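Local coordinates for protein alpha-1,3-glucanase (PDB 5ZRU) that probably hydrolyses alpha-1,3-glucan, the chain being the catalytic unit of a larger glycoside hydrolase family 87 enzyme, at residues A[391-396]-A[412-418]; A[450-454]-A[485-489]; A[500-506]-A[540-546]. All blocks are in the same frame, centred on the assembly; numbering follows the deposited sequence.

Contact 1 (A[391-396]-A[412-418])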
loop_
_atom_site.group_PDB
_atom_site.type_symbol
_atom_site.label_atom_id
_atom_site.label_comp_id
_atom_site.label_asym_id
_atom_site.label_seq_id
_atom_site.Cartn_x
_atom_site.Cartn_y
_atom_site.Cartn_z
ATOM N N GLY A 391 -1.337 -21.663 3.099
ATOM C CA GLY A 391 -1.198 -20.954 1.836
ATOM C C GLY A 391 0.164 -21.220 1.215
ATOM O O GLY A 391 1.194 -21.205 1.894
ATOM N N VAL A 392 0.165 -21.475 -0.101
ATOM C CA VAL A 392 1.387 -21.804 -0.831
ATOM C C VAL A 392 1.459 -21.055 -2.160
ATOM O O VAL A 392 0.440 -20.669 -2.738
ATOM C CB VAL A 392 1.522 -23.323 -1.102
ATOM C CG1 VAL A 392 1.586 -24.109 0.206
ATOM C CG2 VAL A 392 0.381 -23.821 -1.994
ATOM N N ASN A 393 2.695 -20.847 -2.630
ATOM C CA ASN A 393 2.990 -20.403 -3.997
ATOM C C ASN A 393 2.337 -19.064 -4.348
ATOM O O ASN A 393 1.823 -18.884 -5.451
ATOM C CB ASN A 393 2.575 -21.470 -5.016
ATOM C CG ASN A 393 3.129 -22.835 -4.685
ATOM O OD1 ASN A 393 4.171 -22.949 -4.036
ATOM N ND2 ASN A 393 2.430 -23.889 -5.129
ATOM N N ASN A 394 2.372 -18.103 -3.430
ATOM C CA ASN A 394 1.882 -16.769 -3.756
ATOM C C ASN A 394 3.029 -15.892 -4.259
ATOM O O ASN A 394 4.195 -16.113 -3.929
ATOM C CB ASN A 394 1.200 -16.131 -2.544
ATOM C CG ASN A 394 -0.065 -16.876 -2.143
ATOM O OD1 ASN A 394 -0.870 -17.245 -2.998
ATOM N ND2 ASN A 394 -0.235 -17.114 -0.849
ATOM N N THR A 395 2.688 -14.903 -5.084
ATOM C CA THR A 395 3.677 -14.095 -5.792
ATOM C C THR A 395 3.339 -12.613 -5.688
ATOM O O THR A 395 2.218 -12.214 -6.011
ATOM C CB THR A 395 3.735 -14.468 -7.272
ATOM O OG1 THR A 395 4.055 -15.858 -7.406
ATOM C CG2 THR A 395 4.766 -13.598 -8.002
ATOM N N PHE A 396 4.323 -11.805 -5.293
ATOM C CA PHE A 396 4.226 -10.343 -5.254
ATOM C C PHE A 396 5.326 -9.806 -6.165
ATOM O O PHE A 396 6.478 -9.697 -5.734
ATOM C CB PHE A 396 4.416 -9.789 -3.831
ATOM C CG PHE A 396 3.351 -10.205 -2.837
ATOM C CD1 PHE A 396 2.017 -10.311 -3.208
ATOM C CD2 PHE A 396 3.696 -10.464 -1.514
ATOM C CE1 PHE A 396 1.047 -10.690 -2.273
ATOM C CE2 PHE A 396 2.734 -10.837 -0.577
ATOM C CZ PHE A 396 1.413 -10.954 -0.952
ATOM N N PHE A 412 6.100 -12.224 4.454
ATOM C CA PHE A 412 5.631 -13.604 4.442
ATOM C C PHE A 412 5.691 -14.127 5.871
ATOM O O PHE A 412 6.704 -13.951 6.557
ATOM C CB PHE A 412 6.465 -14.519 3.522
ATOM C CG PHE A 412 6.434 -14.143 2.055
ATOM C CD1 PHE A 412 5.242 -13.809 1.422
ATOM C CD2 PHE A 412 7.611 -14.133 1.314
ATOM C CE1 PHE A 412 5.216 -13.473 0.074
ATOM C CE2 PHE A 412 7.607 -13.794 -0.043
ATOM C CZ PHE A 412 6.405 -13.463 -0.667
ATOM N N PHE A 413 4.615 -14.774 6.313
ATOM C CA PHE A 413 4.528 -15.262 7.684
ATOM C C PHE A 413 4.435 -16.778 7.805
ATOM O O PHE A 413 4.431 -17.294 8.931
ATOM C CB PHE A 413 3.334 -14.599 8.378
ATOM C CG PHE A 413 3.444 -13.100 8.407
ATOM C CD1 PHE A 413 4.519 -12.498 9.038
ATOM C CD2 PHE A 413 2.508 -12.297 7.773
ATOM C CE1 PHE A 413 4.660 -11.116 9.051
ATOM C CE2 PHE A 413 2.638 -10.909 7.795
ATOM C CZ PHE A 413 3.714 -10.324 8.434
ATOM N N GLY A 414 4.380 -17.506 6.697
ATOM C CA GLY A 414 4.335 -18.952 6.774
ATOM C C GLY A 414 4.020 -19.546 5.417
ATOM O O GLY A 414 3.944 -18.834 4.412
ATOM N N GLY A 415 3.832 -20.865 5.415
ATOM C CA GLY A 415 3.547 -21.588 4.191
ATOM C C GLY A 415 4.774 -21.958 3.377
ATOM O O GLY A 415 5.870 -22.129 3.926
ATOM N N SER A 416 4.605 -22.092 2.061
ATOM C CA SER A 416 5.674 -22.602 1.218
ATOM C C SER A 416 5.611 -21.962 -0.163
ATOM O O SER A 416 4.529 -21.650 -0.671
ATOM C CB SER A 416 5.575 -24.133 1.105
ATOM O OG SER A 416 6.539 -24.658 0.218
ATOM N N GLY A 417 6.782 -21.779 -0.767
ATOM C CA GLY A 417 6.887 -21.512 -2.199
ATOM C C GLY A 417 6.569 -20.103 -2.659
ATOM O O GLY A 417 6.441 -19.883 -3.869
ATOM N N HIS A 418 6.430 -19.148 -1.743
ATOM C CA HIS A 418 6.109 -17.778 -2.121
ATOM C C HIS A 418 7.314 -17.112 -2.766
ATOM O O HIS A 418 8.461 -17.461 -2.488
ATOM C CB HIS A 418 5.687 -16.970 -0.895
ATOM C CG HIS A 418 4.692 -17.668 -0.029
ATOM N ND1 HIS A 418 3.498 -18.150 -0.514
ATOM C CD2 HIS A 418 4.704 -17.954 1.297
ATOM C CE1 HIS A 418 2.815 -18.707 0.473
ATOM N NE2 HIS A 418 3.530 -18.609 1.580
HETATM O O HOH W 1 5.368 -24.936 -2.231
HETATM O O HOH W 2 5.265 -18.324 -5.944
#

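Contact 2 (A[450-454]-A[485-489])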
loop_
_atom_site.group_PDB
_atom_site.type_symbol
_atom_site.label_atom_id
_atom_site.label_comp_id
_atom_site.label_asym_id
_atom_site.label_seq_id
_atom_site.Cartn_x
_atom_site.Cartn_y
_atom_site.Cartn_z
ATOM N N GLY A 450 10.836 -23.604 -0.217
ATOM C CA GLY A 450 11.709 -22.514 -0.583
ATOM C C GLY A 450 10.928 -21.260 -0.919
ATOM O O GLY A 450 9.942 -21.317 -1.658
ATOM N N ILE A 451 11.371 -20.130 -0.380
ATOM C CA ILE A 451 10.812 -18.814 -0.656
ATOM C C ILE A 451 11.909 -17.967 -1.285
ATOM O O ILE A 451 13.079 -18.080 -0.902
ATOM C CB ILE A 451 10.272 -18.179 0.649
ATOM C CG1 ILE A 451 8.937 -18.822 1.041
ATOM C CG2 ILE A 451 10.187 -16.643 0.556
ATOM C CD1 ILE A 451 8.475 -18.467 2.461
ATOM N N VAL A 452 11.548 -17.142 -2.270
ATOM C CA VAL A 452 12.527 -16.390 -3.048
ATOM C C VAL A 452 12.159 -14.912 -3.048
ATOM O O VAL A 452 11.005 -14.557 -3.316
ATOM C CB VAL A 452 12.618 -16.906 -4.497
ATOM C CG1 VAL A 452 13.464 -15.962 -5.342
ATOM C CG2 VAL A 452 13.193 -18.311 -4.522
ATOM N N PHE A 453 13.148 -14.056 -2.778
ATOM C CA PHE A 453 13.085 -12.625 -3.060
ATOM C C PHE A 453 14.156 -12.316 -4.093
ATOM O O PHE A 453 15.308 -12.731 -3.930
ATOM C CB PHE A 453 13.341 -11.777 -1.808
ATOM C CG PHE A 453 12.320 -11.966 -0.715
ATOM C CD1 PHE A 453 12.463 -12.974 0.228
ATOM C CD2 PHE A 453 11.226 -11.117 -0.628
ATOM C CE1 PHE A 453 11.533 -13.136 1.238
ATOM C CE2 PHE A 453 10.286 -11.277 0.379
ATOM C CZ PHE A 453 10.441 -12.287 1.317
ATOM N N SER A 454 13.802 -11.592 -5.152
ATOM C CA SER A 454 14.833 -11.318 -6.141
ATOM C C SER A 454 14.556 -10.021 -6.874
ATOM O O SER A 454 13.431 -9.510 -6.888
ATOM C CB SER A 454 14.965 -12.450 -7.168
ATOM O OG SER A 454 13.961 -12.324 -8.163
ATOM N N LYS A 485 13.189 -20.585 7.601
ATOM C CA LYS A 485 13.861 -21.691 6.929
ATOM C C LYS A 485 13.617 -21.648 5.424
ATOM O O LYS A 485 12.490 -21.415 4.983
ATOM C CB LYS A 485 13.361 -23.024 7.499
ATOM C CG LYS A 485 13.799 -24.241 6.746
ATOM C CD LYS A 485 13.505 -25.524 7.532
ATOM C CE LYS A 485 12.024 -25.825 7.653
ATOM N NZ LYS A 485 11.823 -27.263 8.062
ATOM N N ASN A 486 14.685 -21.873 4.646
ATOM C CA ASN A 486 14.650 -22.036 3.186
ATOM C C ASN A 486 14.193 -20.752 2.478
ATOM O O ASN A 486 13.121 -20.667 1.868
ATOM C CB ASN A 486 13.775 -23.233 2.786
ATOM C CG ASN A 486 14.329 -24.560 3.290
ATOM O OD1 ASN A 486 15.538 -24.710 3.483
ATOM N ND2 ASN A 486 13.446 -25.527 3.503
ATOM N N VAL A 487 15.058 -19.744 2.555
ATOM C CA VAL A 487 14.797 -18.442 1.954
ATOM C C VAL A 487 16.034 -18.021 1.176
ATOM O O VAL A 487 17.159 -18.142 1.674
ATOM C CB VAL A 487 14.432 -17.368 3.003
ATOM C CG1 VAL A 487 13.930 -16.114 2.300
ATOM C CG2 VAL A 487 13.375 -17.878 3.974
ATOM N N THR A 488 15.827 -17.538 -0.046
ATOM C CA THR A 488 16.910 -17.047 -0.886
ATOM C C THR A 488 16.581 -15.632 -1.324
ATOM O O THR A 488 15.448 -15.363 -1.747
ATOM C CB THR A 488 17.109 -17.943 -2.111
ATOM O OG1 THR A 488 17.298 -19.298 -1.684
ATOM C CG2 THR A 488 18.327 -17.487 -2.929
ATOM N N PHE A 489 17.566 -14.738 -1.213
ATOM C CA PHE A 489 17.504 -13.365 -1.701
ATOM C C PHE A 489 18.546 -13.228 -2.798
ATOM O O PHE A 489 19.724 -13.521 -2.566
ATOM C CB PHE A 489 17.798 -12.350 -0.592
ATOM C CG PHE A 489 16.852 -12.408 0.560
ATOM C CD1 PHE A 489 16.961 -13.398 1.518
ATOM C CD2 PHE A 489 15.862 -11.450 0.694
ATOM C CE1 PHE A 489 16.099 -13.442 2.589
ATOM C CE2 PHE A 489 14.984 -11.496 1.758
ATOM C CZ PHE A 489 15.105 -12.493 2.707
HETATM O O HOH W 3 14.561 -20.397 -1.607
#

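Contact 3 (A[500-506]-A[540-546])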
loop_
_atom_site.group_PDB
_atom_site.type_symbol
_atom_site.label_atom_id
_atom_site.label_comp_id
_atom_site.label_asym_id
_atom_site.label_seq_id
_atom_site.Cartn_x
_atom_site.Cartn_y
_atom_site.Cartn_z
ATOM N N SER A 500 20.237 -0.758 10.148
ATOM C CA SER A 500 20.991 -1.828 9.500
ATOM C C SER A 500 20.254 -2.368 8.276
ATOM O O SER A 500 19.024 -2.459 8.264
ATOM C CB SER A 500 21.293 -2.971 10.479
ATOM O OG SER A 500 22.172 -2.528 11.505
ATOM N N ALA A 501 21.017 -2.726 7.239
ATOM C CA ALA A 501 20.394 -3.174 5.992
ATOM C C ALA A 501 19.703 -4.526 6.154
ATOM O O ALA A 501 18.567 -4.713 5.704
ATOM C CB ALA A 501 21.435 -3.239 4.867
ATOM N N ILE A 502 20.375 -5.495 6.763
ATOM C CA ILE A 502 19.828 -6.839 6.928
ATOM C C ILE A 502 19.932 -7.214 8.400
ATOM O O ILE A 502 21.020 -7.131 8.980
ATOM C CB ILE A 502 20.573 -7.866 6.056
ATOM C CG1 ILE A 502 20.539 -7.437 4.590
ATOM C CG2 ILE A 502 19.952 -9.248 6.202
ATOM C CD1 ILE A 502 21.452 -8.270 3.715
ATOM N N GLN A 503 18.805 -7.626 8.996
ATOM C CA GLN A 503 18.694 -7.846 10.443
ATOM C C GLN A 503 18.069 -9.207 10.728
ATOM O O GLN A 503 17.027 -9.547 10.150
ATOM C CB GLN A 503 17.856 -6.731 11.096
ATOM C CG GLN A 503 17.452 -6.963 12.556
ATOM C CD GLN A 503 16.865 -5.703 13.192
ATOM O OE1 GLN A 503 17.326 -4.601 12.921
ATOM N NE2 GLN A 503 15.845 -5.866 14.035
ATOM N N PHE A 504 18.706 -9.980 11.620
ATOM C CA PHE A 504 18.234 -11.285 12.074
ATOM C C PHE A 504 18.099 -11.269 13.588
ATOM O O PHE A 504 19.021 -10.838 14.280
ATOM C CB PHE A 504 19.212 -12.446 11.781
ATOM C CG PHE A 504 19.595 -12.631 10.350
ATOM C CD1 PHE A 504 20.498 -11.774 9.739
ATOM C CD2 PHE A 504 19.142 -13.736 9.646
ATOM C CE1 PHE A 504 20.895 -11.989 8.429
ATOM C CE2 PHE A 504 19.546 -13.950 8.327
ATOM C CZ PHE A 504 20.412 -13.074 7.731
ATOM N N GLY A 505 17.004 -11.809 14.111
ATOM C CA GLY A 505 16.923 -11.927 15.554
ATOM C C GLY A 505 15.789 -12.811 16.029
ATOM O O GLY A 505 15.056 -13.405 15.234
ATOM N N TYR A 506 15.655 -12.850 17.364
ATOM C CA TYR A 506 14.868 -13.815 18.134
ATOM C C TYR A 506 15.459 -15.212 17.963
ATOM O O TYR A 506 16.354 -15.412 17.134
ATOM C CB TYR A 506 13.376 -13.745 17.773
ATOM C CG TYR A 506 12.743 -12.499 18.374
ATOM C CD1 TYR A 506 13.001 -11.252 17.832
ATOM C CD2 TYR A 506 11.941 -12.566 19.511
ATOM C CE1 TYR A 506 12.461 -10.097 18.372
ATOM C CE2 TYR A 506 11.396 -11.403 20.073
ATOM C CZ TYR A 506 11.664 -10.171 19.488
ATOM O OH TYR A 506 11.149 -8.999 20.003
ATOM N N ALA A 540 24.538 -1.108 10.538
ATOM C CA ALA A 540 25.486 -1.976 9.856
ATOM C C ALA A 540 24.912 -2.523 8.550
ATOM O O ALA A 540 23.716 -2.424 8.265
ATOM C CB ALA A 540 25.890 -3.143 10.762
ATOM N N ALA A 541 25.795 -3.146 7.763
ATOM C CA ALA A 541 25.339 -3.908 6.602
ATOM C C ALA A 541 24.552 -5.143 7.027
ATOM O O ALA A 541 23.484 -5.432 6.477
ATOM C CB ALA A 541 26.527 -4.318 5.737
ATOM N N ILE A 542 25.082 -5.905 7.984
ATOM C CA ILE A 542 24.434 -7.113 8.480
ATOM C C ILE A 542 24.463 -7.081 9.999
ATOM O O ILE A 542 25.515 -6.825 10.596
ATOM C CB ILE A 542 25.119 -8.391 7.958
ATOM C CG1 ILE A 542 25.195 -8.363 6.426
ATOM C CG2 ILE A 542 24.389 -9.629 8.454
ATOM C CD1 ILE A 542 26.094 -9.463 5.826
ATOM N N TYR A 543 23.329 -7.405 10.611
ATOM C CA TYR A 543 23.107 -7.280 12.047
ATOM C C TYR A 543 22.377 -8.514 12.540
ATOM O O TYR A 543 21.367 -8.903 11.956
ATOM C CB TYR A 543 22.280 -6.010 12.321
ATOM C CG TYR A 543 21.736 -5.815 13.720
ATOM C CD1 TYR A 543 22.561 -5.895 14.839
ATOM C CD2 TYR A 543 20.400 -5.471 13.911
ATOM C CE1 TYR A 543 22.050 -5.680 16.126
ATOM C CE2 TYR A 543 19.886 -5.249 15.178
ATOM C CZ TYR A 543 20.716 -5.352 16.280
ATOM O OH TYR A 543 20.197 -5.109 17.529
ATOM N N THR A 544 22.874 -9.140 13.608
ATOM C CA THR A 544 22.071 -10.127 14.311
ATOM C C THR A 544 22.053 -9.796 15.796
ATOM O O THR A 544 23.016 -9.253 16.349
ATOM C CB THR A 544 22.558 -11.583 14.103
ATOM O OG1 THR A 544 23.593 -11.891 15.044
ATOM C CG2 THR A 544 23.065 -11.817 12.652
ATOM N N TYR A 545 20.919 -10.080 16.423
ATOM C CA TYR A 545 20.776 -10.020 17.873
ATOM C C TYR A 545 20.322 -11.376 18.403
ATOM O O TYR A 545 19.644 -11.468 19.427
ATOM C CB TYR A 545 19.826 -8.894 18.295
ATOM C CG TYR A 545 18.444 -8.953 17.691
ATOM C CD1 TYR A 545 18.216 -8.513 16.384
ATOM C CD2 TYR A 545 17.357 -9.416 18.429
ATOM C CE1 TYR A 545 16.953 -8.565 15.821
ATOM C CE2 TYR A 545 16.078 -9.464 17.871
ATOM C CZ TYR A 545 15.887 -9.030 16.565
ATOM O OH TYR A 545 14.635 -9.073 15.992
ATOM N N THR A 546 20.673 -12.434 17.673
ATOM C CA THR A 546 20.596 -13.805 18.153
ATOM C C THR A 546 21.895 -14.510 17.806
ATOM O O THR A 546 22.542 -14.194 16.803
ATOM C CB THR A 546 19.412 -14.589 17.550
ATOM O OG1 THR A 546 19.373 -15.911 18.103
ATOM C CG2 THR A 546 19.531 -14.710 16.035
HETATM O O HOH W 4 17.190 -12.513 19.904
#

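Contact 1 (A[391-396]-A[412-418])
His418 lays the edge of its imidazole against the backbone of Asn394 where coils of a right-handed parallel beta-helix meet in a turn. Asn394 N donates to His418 ND1 at 3.1 Å, nearly straight (165°) and in the ring plane, while His418 NE2 donates to Gly414 O at 2.9 Å, also in plane. CG anti to the carbonyl carbon (chi1 -47°) brings the histidine edge there, and bonds at both nitrogens fix the ring's rotation, joining the preceding coil to the histidine's own loop. The Asn394 amide runs alongside, its plane 7° from that of the imidazole, and is held by Thr360 and Ser363. A leucine in place of His418 would probably leave Asn394 N and Gly414 O without their mate and the loop freer to shift.

Further inward, His418 CB sits over the centre of the Phe412 ring. The Phe412 and Phe396 rings are near parallel but slid apart, Phe412 CE1 reaching Phe396 CE2 at 3.7 Å. Outward, Val392 and Ser416 form a single bridge, with Asn393 N bonded to Ser416 O at 2.8 Å. A water bridges the segments, donating to Asn393 OD1 at 2.9 Å and 2.7 Å from Ser416 OG, which also bonds Thr449 N.

Contact 2 (A[450-454]-A[485-489])
Ile451 O is gripped from two directions by true hydrogen bonds: Thr488 N donates to it at 2.9 Å, nearly along the C=O axis, and a water donates at 2.8 Å. The same water lies 3.0 Å from Thr488 OG1, so it ties the threonine hydroxyl to the carbonyl across the gap, while the CA of Val487 adds a weaker C-H contact to the oxygen. The pattern is that of parallel strands in a beta-helix, where residue i of one coil lies over its counterpart in the next. Ile451 N bonds Asn486 O, and Phe453 N bonds Thr488 O at 2.8 Å, so both amides of the odd-numbered residues in strand 451-454 are spent on the neighbouring coil.

On the face of Ile451 and Phe453 the register pairs apolar with apolar and ring with ring. Ile451 and Val487 point the same way, side by side, and beyond them Phe453 and Phe489 lie with planes only 7° apart and centroids separated by 4.8 Å. The rings are slid so far that they barely overlap; Phe453 CD1 meets Phe489 CE2 at 3.3 Å. Both phenylalanines set CG anti to the carbonyl carbon (chi1 -63° and -60°), and with similar chi2 values this sets the rings nearly parallel, one coil apart. Val487 CG1 touches the edge of the Phe453 ring, in its plane, and lies 4.2 Å from Ile451 CG2. Val452 and Thr488 project from the other face.

At the corner, Asn486 turns the chain with a positive phi, and its amide bonds Asn448 O and Asn512 ND2, the coils before and after. The aromatic column runs on to Phe515, Met436 of strand 435-437 packs against the Ile451, Phe453 and Val487 side chains, and strand 419-421 continues the parallel pairing beyond strand 451-454.

Contact 3 (A[500-506]-A[540-546])
Gly505 presses its CA onto one face of the Tyr545 ring, a CH-pi contact 3.3 Å from the centroid and 17° off the normal. A CB here would run into that ring, so glycine probably permits the close approach. Tyr545 gets there because its CG stands between the backbone N and the carbonyl carbon (chi1 56°). Round its rim, Gln503 CG and Tyr506 CE1 lie in the ring plane; the Tyr506 ring is turned 82° to it, with Tyr545 OH at the edge of Tyr506, 3.3 Å from CD1.

Gln503 and Tyr543 run side by side from paired positions of parallel strands 502-505 and 542-544, the amide perpendicular to the ring. Gln503 OE1 meets the tyrosine edge in plane, 3.3 Å from Tyr543 CD2, and NE2 turns to Glu471 O. On the other sheet face, Thr544 CG2 packs against Phe504 CD1 at 3.9 Å, beside Ile502 and Ile542.

At the N-terminal ends of the segments, Ser500 OG accepts the Ala540 N proton at 2.9 Å, almost straight, ahead of the backbone run Tyr543 N to Ile502 O (2.8 Å), Phe504 N to Tyr543 O and Tyr545 N to Phe504 O. One face is mostly apolar, though Thr544 OG1 bonds Gln570 N; on the other, Tyr543 OH bonds Ser534 OG. Backbone bonds thus hold the coils, side chains packing around them.

In the fold
Contacts 1, 2 and 3 follow one another along the chain, each closing before the next begins, all within the D2 region, whose parallel strands wind as a beta-helix. Contacts 1 and 2 touch, with centres 10 Å apart: the Phe412 ring meets that of Phe453, and His418 O probably bonds Val452 N. Contact 3 lies about 17 Å from contact 2 and 23 Å from contact 1 between centres, on a different face from contact 2; contact 1 lies where the chain passes from strand 411-412, of contact 3's face, to strand 419-421, of contact 2's face. Together they illustrate how a solenoid is built: parallel strand pairing in contacts 2 and 3, a corner between faces in contact 1.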